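Local structure of ubiquinone biosynthesis protein UbiJ (6H6O) at residues K37-R40 and S41-L44. The protein binds hydrophobic intermediates of ubiquinone biosynthesis through its SCP2 domain, the part present here, and is essential for the stability of the Ubi complex. Residues are numbered along the deposited sequence; the frame is centred on the assembly and turned at random.
Sequences KTAR and SRLL
Ser41 turns its hydroxyl back onto the preceding helical turn, and Ser41 OG donates to Thr38 O at 2.7 Å. With chi1 at 79°, OG sits between the backbone N and carbonyl carbon of Ser41, which brings it within range of the preceding turn; it approaches tilted from the carbonyl plane, at a C=O...OG angle of 128°. The Ser41 amide meanwhile makes an i+4 bond, its N lying 3.0 Å from Lys37 O, so this one residue grips two successive carbonyls.

One residue on, Arg42 folds its side chain back along Ala39. CB rests 3.6 Å from Ala39 O, and a bend at chi3 (-70°) sets one face of the guanidinium over Ala39 CA, with NH2 4.1 Å from the Ala39 methyl. A water in the plane of the guanidinium, at its edge, links the two residues: it donates to Ala39 O at 2.7 Å and accepts from Arg42 NE. The side chain continues onto Asn118 and Ala121 of helix 113-128.

Arg40 extends in another direction. Its guanidinium passes beside the backbone at Lys37, with Lys37 N 3.8 Å above one face and toward the rim, while NH1 is held by the carbonyls of Leu30 and Ser33. Its own carbonyl receives the Leu43 amide, N to O 2.9 Å, and the isobutyl group of Leu44 lies against the same oxygen. Arg40 and Leu43 both pack on Leu122.

The change from the i+4 bond of Ser41 to the i+3 bond of Leu43, overlapping a type I beta turn over 41-44 closed by Leu44 N to Ser41 O, is the tightening by which a short helix commonly gives way to a loop, here the one leading to strand 47-52 of the SCP2 domain.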
ATOM      1  N   LYS A  37      -4.813 -16.251 -18.468  1.00 18.66           N
ATOM      2  CA  LYS A  37      -3.876 -16.033 -19.572  1.00 18.79           C
ATOM      3  C   LYS A  37      -4.416 -15.127 -20.694  1.00 18.61           C
ATOM      4  O   LYS A  37      -3.723 -14.188 -21.076  1.00 18.70           O
ATOM      5  CB  LYS A  37      -3.358 -17.358 -20.142  1.00 24.02           C
ATOM      6  CG  LYS A  37      -2.106 -17.171 -21.008  1.00 47.67           C
ATOM      7  CD  LYS A  37      -1.573 -18.456 -21.602  1.00 62.86           C
ATOM      8  CE  LYS A  37      -0.229 -18.234 -22.260  1.00 79.47           C
ATOM      9  NZ  LYS A  37       0.299 -19.498 -22.843  1.00 90.09           N
ATOM     10  N   THR A  38      -5.652 -15.362 -21.188  1.00 16.31           N
ATOM     11  CA  THR A  38      -6.167 -14.528 -22.303  1.00 16.43           C
ATOM     12  C   THR A  38      -6.415 -13.076 -21.883  1.00 21.07           C
ATOM     13  O   THR A  38      -6.239 -12.162 -22.699  1.00 21.20           O
ATOM     14  CB  THR A  38      -7.386 -15.139 -22.977  1.00 19.53           C
ATOM     15  OG1 THR A  38      -8.443 -15.163 -22.034  1.00 21.35           O
ATOM     16  CG2 THR A  38      -7.112 -16.530 -23.554  1.00 17.72           C
ATOM     17  N   ALA A  39      -6.802 -12.861 -20.606  1.00 17.86           N
ATOM     18  CA  ALA A  39      -7.024 -11.517 -20.076  1.00 17.08           C
ATOM     19  C   ALA A  39      -5.675 -10.804 -19.900  1.00 20.18           C
ATOM     20  O   ALA A  39      -5.574  -9.624 -20.218  1.00 19.36           O
ATOM     21  CB  ALA A  39      -7.756 -11.600 -18.749  1.00 17.89           C
ATOM     22  N   ARG A  40      -4.630 -11.516 -19.442  1.00 15.44           N
ATOM     23  CA  ARG A  40      -3.291 -10.904 -19.298  1.00 16.54           C
ATOM     24  C   ARG A  40      -2.674 -10.558 -20.648  1.00 20.05           C
ATOM     25  O   ARG A  40      -1.959  -9.552 -20.740  1.00 19.53           O
ATOM     26  CB  ARG A  40      -2.341 -11.809 -18.526  1.00 16.71           C
ATOM     27  CG  ARG A  40      -2.711 -11.922 -17.052  1.00 16.50           C
ATOM     28  CD  ARG A  40      -1.670 -12.646 -16.218  1.00 18.06           C
ATOM     29  NE  ARG A  40      -1.314 -13.955 -16.776  1.00 20.70           N
ATOM     30  CZ  ARG A  40      -1.699 -15.128 -16.279  1.00 29.04           C
ATOM     31  NH1 ARG A  40      -2.439 -15.183 -15.175  1.00 15.72           N
ATOM     32  NH2 ARG A  40      -1.339 -16.252 -16.873  1.00 22.13           N
ATOM     33  N   SER A  41      -2.981 -11.359 -21.707  1.00 16.77           N
ATOM     34  CA  SER A  41      -2.405 -11.137 -23.051  1.00 16.82           C
ATOM     35  C   SER A  41      -2.651  -9.730 -23.590  1.00 20.14           C
ATOM     36  O   SER A  41      -1.799  -9.185 -24.292  1.00 18.76           O
ATOM     37  CB  SER A  41      -2.895 -12.185 -24.045  1.00 22.70           C
ATOM     38  OG  SER A  41      -4.200 -11.878 -24.501  1.00 34.97           O
ATOM     39  N   ARG A  42      -3.806  -9.133 -23.215  1.00 16.13           N
ATOM     40  CA  ARG A  42      -4.193  -7.778 -23.622  1.00 16.33           C
ATOM     41  C   ARG A  42      -3.213  -6.695 -23.096  1.00 18.02           C
ATOM     42  O   ARG A  42      -3.179  -5.601 -23.636  1.00 19.24           O
ATOM     43  CB  ARG A  42      -5.619  -7.476 -23.113  1.00 19.75           C
ATOM     44  CG  ARG A  42      -6.696  -8.313 -23.830  1.00 30.24           C
ATOM     45  CD  ARG A  42      -8.096  -7.780 -23.612  1.00 36.61           C
ATOM     46  NE  ARG A  42      -8.547  -7.992 -22.237  1.00 44.74           N
ATOM     47  CZ  ARG A  42      -9.685  -8.590 -21.891  1.00 57.52           C
ATOM     48  NH1 ARG A  42     -10.515  -9.047 -22.819  1.00 43.59           N
ATOM     49  NH2 ARG A  42     -10.001  -8.733 -20.610  1.00 35.72           N
ATOM     50  N   LEU A  43      -2.446  -7.002 -22.042  1.00 12.69           N
ATOM     51  CA  LEU A  43      -1.497  -6.073 -21.399  1.00 13.66           C
ATOM     52  C   LEU A  43      -0.034  -6.369 -21.748  1.00 16.55           C
ATOM     53  O   LEU A  43       0.846  -5.625 -21.308  1.00 16.54           O
ATOM     54  CB  LEU A  43      -1.669  -6.122 -19.860  1.00 13.39           C
ATOM     55  CG  LEU A  43      -2.987  -5.563 -19.330  1.00 18.56           C
ATOM     56  CD1 LEU A  43      -3.208  -5.993 -17.872  1.00 19.83           C
ATOM     57  CD2 LEU A  43      -3.045  -4.033 -19.428  1.00 20.60           C
ATOM     58  N   LEU A  44       0.241  -7.440 -22.498  1.00 15.51           N
ATOM     59  CA  LEU A  44       1.643  -7.823 -22.796  1.00 17.10           C
ATOM     60  C   LEU A  44       2.436  -6.696 -23.425  1.00 17.59           C
ATOM     61  O   LEU A  44       1.991  -6.086 -24.390  1.00 16.94           O
ATOM     62  CB  LEU A  44       1.761  -9.106 -23.627  1.00 18.64           C
ATOM     63  CG  LEU A  44       1.169 -10.376 -23.005  1.00 24.59           C
ATOM     64  CD1 LEU A  44       1.314 -11.560 -23.933  1.00 26.73           C
ATOM     65  CD2 LEU A  44       1.716 -10.635 -21.614  1.00 26.71           C
TER
HETATM   66  O   HOH W   1      -7.518  -7.782 -19.687  1.00 24.46           O